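Local coordinates for effector protein HopAB2 (Pseudomonas syringae pv. tomato, PDB 3TL8) that is a secreted bacterial effector that suppresses plant immunity and programmed cell death in susceptible hosts, and triggers resistance in tomato when recognised by the Pto protein, at residues His56-Leu61 with Ala105-Leu110. Residues are numbered along the deposited sequence; the frame is centred on the assembly and turned at random.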
ATOM      1  N   HIS B  56      20.642   3.031  20.116  1.00109.54           N
ATOM      2  CA  HIS B  56      20.963   4.077  19.157  1.00102.32           C
ATOM      3  C   HIS B  56      20.268   3.739  17.862  1.00 84.18           C
ATOM      4  O   HIS B  56      19.606   4.571  17.255  1.00 75.56           O
ATOM      5  CB  HIS B  56      22.462   4.041  18.884  1.00106.81           C
ATOM      6  CG  HIS B  56      23.112   5.385  18.828  1.00109.89           C
ATOM      7  ND1 HIS B  56      23.047   6.287  19.867  1.00111.68           N
ATOM      8  CD2 HIS B  56      23.872   5.965  17.870  1.00112.93           C
ATOM      9  CE1 HIS B  56      23.724   7.374  19.544  1.00113.39           C
ATOM     10  NE2 HIS B  56      24.236   7.204  18.337  1.00113.47           N
ATOM     11  N   LEU B  57      20.445   2.485  17.459  1.00 84.55           N
ATOM     12  CA  LEU B  57      20.083   2.003  16.134  1.00 86.77           C
ATOM     13  C   LEU B  57      18.579   1.982  15.879  1.00 87.72           C
ATOM     14  O   LEU B  57      18.127   2.314  14.783  1.00 84.70           O
ATOM     15  CB  LEU B  57      20.684   0.615  15.900  1.00 81.44           C
ATOM     16  CG  LEU B  57      20.372  -0.021  14.547  1.00 87.88           C
ATOM     17  CD1 LEU B  57      20.296   1.037  13.472  1.00 90.34           C
ATOM     18  CD2 LEU B  57      21.390  -1.092  14.183  1.00 91.90           C
ATOM     19  N   ARG B  58      17.811   1.588  16.889  1.00 89.45           N
ATOM     20  CA  ARG B  58      16.359   1.622  16.798  1.00 91.60           C
ATOM     21  C   ARG B  58      15.942   2.871  16.032  1.00 91.58           C
ATOM     22  O   ARG B  58      15.133   2.809  15.107  1.00 92.45           O
ATOM     23  CB  ARG B  58      15.756   1.671  18.203  1.00 95.36           C
ATOM     24  CG  ARG B  58      14.838   0.521  18.564  1.00 94.24           C
ATOM     25  CD  ARG B  58      14.393   0.661  20.008  1.00 98.43           C
ATOM     26  NE  ARG B  58      13.420  -0.353  20.393  1.00110.04           N
ATOM     27  CZ  ARG B  58      12.891  -0.450  21.610  1.00115.36           C
ATOM     28  NH1 ARG B  58      13.251   0.407  22.555  1.00118.41           N
ATOM     29  NH2 ARG B  58      12.004  -1.403  21.881  1.00109.59           N
ATOM     30  N   THR B  59      16.532   4.002  16.411  1.00 88.37           N
ATOM     31  CA  THR B  59      16.136   5.307  15.892  1.00 81.53           C
ATOM     32  C   THR B  59      16.362   5.469  14.390  1.00 64.64           C
ATOM     33  O   THR B  59      15.478   5.930  13.675  1.00 57.27           O
ATOM     34  CB  THR B  59      16.855   6.445  16.642  1.00 86.63           C
ATOM     35  OG1 THR B  59      16.805   6.196  18.052  1.00 91.89           O
ATOM     36  CG2 THR B  59      16.198   7.788  16.337  1.00 82.53           C
ATOM     37  N   ALA B  60      17.544   5.096  13.913  1.00 60.84           N
ATOM     38  CA  ALA B  60      17.849   5.247  12.494  1.00 69.81           C
ATOM     39  C   ALA B  60      16.931   4.360  11.658  1.00 78.12           C
ATOM     40  O   ALA B  60      16.512   4.738  10.560  1.00 79.01           O
ATOM     41  CB  ALA B  60      19.302   4.919  12.218  1.00 67.06           C
ATOM     42  N   LEU B  61      16.631   3.179  12.190  1.00 74.43           N
ATOM     43  CA  LEU B  61      15.762   2.223  11.521  1.00 71.43           C
ATOM     44  C   LEU B  61      14.296   2.636  11.564  1.00 70.10           C
ATOM     45  O   LEU B  61      13.570   2.461  10.591  1.00 60.70           O
ATOM     46  CB  LEU B  61      15.924   0.839  12.141  1.00 68.21           C
ATOM     47  CG  LEU B  61      16.865  -0.079  11.379  1.00 69.09           C
ATOM     48  CD1 LEU B  61      16.780  -1.486  11.937  1.00 73.00           C
ATOM     49  CD2 LEU B  61      16.498  -0.057   9.911  1.00 66.04           C
ATOM     50  N   ALA B 105      13.465  -7.497  14.758  1.00 53.58           N
ATOM     51  CA  ALA B 105      14.400  -8.251  15.590  1.00 59.73           C
ATOM     52  C   ALA B 105      15.000  -7.376  16.686  1.00 52.47           C
ATOM     53  O   ALA B 105      15.281  -7.852  17.776  1.00 48.04           O
ATOM     54  CB  ALA B 105      15.505  -8.865  14.732  1.00 62.07           C
ATOM     55  N   LEU B 106      15.183  -6.097  16.380  1.00 44.18           N
ATOM     56  CA  LEU B 106      15.644  -5.126  17.352  1.00 54.93           C
ATOM     57  C   LEU B 106      14.655  -4.952  18.493  1.00 61.22           C
ATOM     58  O   LEU B 106      15.010  -5.120  19.658  1.00 78.41           O
ATOM     59  CB  LEU B 106      15.876  -3.767  16.686  1.00 64.80           C
ATOM     60  CG  LEU B 106      17.147  -3.536  15.870  1.00 64.80           C
ATOM     61  CD1 LEU B 106      17.185  -2.095  15.386  1.00 59.08           C
ATOM     62  CD2 LEU B 106      18.373  -3.845  16.706  1.00 70.79           C
ATOM     63  N   ASN B 107      13.420  -4.603  18.156  1.00 58.17           N
ATOM     64  CA  ASN B 107      12.398  -4.326  19.162  1.00 58.89           C
ATOM     65  C   ASN B 107      12.107  -5.515  20.060  1.00 60.43           C
ATOM     66  O   ASN B 107      11.706  -5.349  21.208  1.00 64.23           O
ATOM     67  CB  ASN B 107      11.101  -3.823  18.520  1.00 56.24           C
ATOM     68  CG  ASN B 107      11.190  -2.373  18.086  1.00 60.44           C
ATOM     69  OD1 ASN B 107      11.130  -1.464  18.910  1.00 67.17           O
ATOM     70  ND2 ASN B 107      11.326  -2.152  16.787  1.00 61.54           N
ATOM     71  N   ARG B 108      12.302  -6.717  19.536  1.00 62.01           N
ATOM     72  CA  ARG B 108      12.154  -7.908  20.353  1.00 69.36           C
ATOM     73  C   ARG B 108      13.224  -7.896  21.435  1.00 71.80           C
ATOM     74  O   ARG B 108      12.951  -8.170  22.602  1.00 74.43           O
ATOM     75  CB  ARG B 108      12.263  -9.177  19.504  1.00 78.41           C
ATOM     76  CG  ARG B 108      10.972  -9.562  18.776  1.00 87.93           C
ATOM     77  CD  ARG B 108      11.077 -10.949  18.147  1.00 93.35           C
ATOM     78  NE  ARG B 108      11.574 -11.941  19.102  1.00100.79           N
ATOM     79  CZ  ARG B 108      12.849 -12.308  19.210  1.00104.04           C
ATOM     80  NH1 ARG B 108      13.770 -11.776  18.414  1.00103.87           N
ATOM     81  NH2 ARG B 108      13.208 -13.214  20.111  1.00104.82           N
ATOM     82  N   MET B 109      14.443  -7.549  21.043  1.00 66.15           N
ATOM     83  CA  MET B 109      15.571  -7.575  21.959  1.00 69.82           C
ATOM     84  C   MET B 109      15.541  -6.448  22.997  1.00 78.15           C
ATOM     85  O   MET B 109      16.112  -6.588  24.076  1.00 83.26           O
ATOM     86  CB  MET B 109      16.889  -7.544  21.183  1.00 67.87           C
ATOM     87  CG  MET B 109      18.091  -7.934  22.016  1.00 74.85           C
ATOM     88  SD  MET B 109      19.582  -8.091  21.024  1.00107.20           S
ATOM     89  CE  MET B 109      19.674  -6.449  20.325  1.00 98.85           C
ATOM     90  N   LEU B 110      14.872  -5.340  22.680  1.00 75.91           N
ATOM     91  CA  LEU B 110      14.846  -4.183  23.576  1.00 71.08           C
ATOM     92  C   LEU B 110      13.435  -3.797  24.026  1.00 78.54           C
ATOM     93  O   LEU B 110      13.138  -2.615  24.195  1.00 83.50           O
ATOM     94  CB  LEU B 110      15.508  -2.981  22.902  1.00 66.71           C
ATOM     95  CG  LEU B 110      16.810  -3.233  22.139  1.00 63.37           C
ATOM     96  CD1 LEU B 110      17.160  -2.046  21.254  1.00 53.02           C
ATOM     97  CD2 LEU B 110      17.942  -3.550  23.098  1.00 62.91           C
TER
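The flat guanidinium of Arg-58 carries the CB of Leu-110 over the centre of one face, 3.8 Å above its plane. Asn-107 OD1 approaches the same group obliquely, and the guanidinium and amide planes are turned 38° apart. This is part of a helix-helix packing contact in the BAK1-binding domain of the effector. Segments 56-61 and 105-109, from helices 54-65 and 98-109, run roughly antiparallel (145°), and their axes come within 10.4 Å. Arg-58 reaches to the other helix with a chain extended from CG to NE. Its NE gives a weak hydrogen bond to Asn-107 OD1 (2.9 Å), and its NH2 gives a second weak one to the same oxygen. Both are clearly bent, the first to 130° at the hydrogen. The amide is fixed from its other end, where Asn-107 ND2 bonds to the backbone oxygen of Asn-103, one turn earlier in the helix. Asn-107 also packs on a polar side chain of the other protein in the assembly, while Glu-55 is a long, weak ionic partner of Arg-58 NH1.

The buried side of the contact is made of leucines. CD1 of Leu-106 lies 3.5 Å from Leu-61 CD1 and 3.9 Å from Leu-57 CG. Leu-106 crosses each of these side chains at about a right angle. Leu-57 packs on Leu-47 and Leu-106 on Leu-44, so helix 29-49 joins the same apolar layer. Leu-110 directly follows helix 98-109 and is the first residue to leave helical backbone angles. Its side chain and that of Arg-58 slide past each other in opposite directions. The backbone O of Leu-110 sits 2.8 Å from Arg-58 NH2.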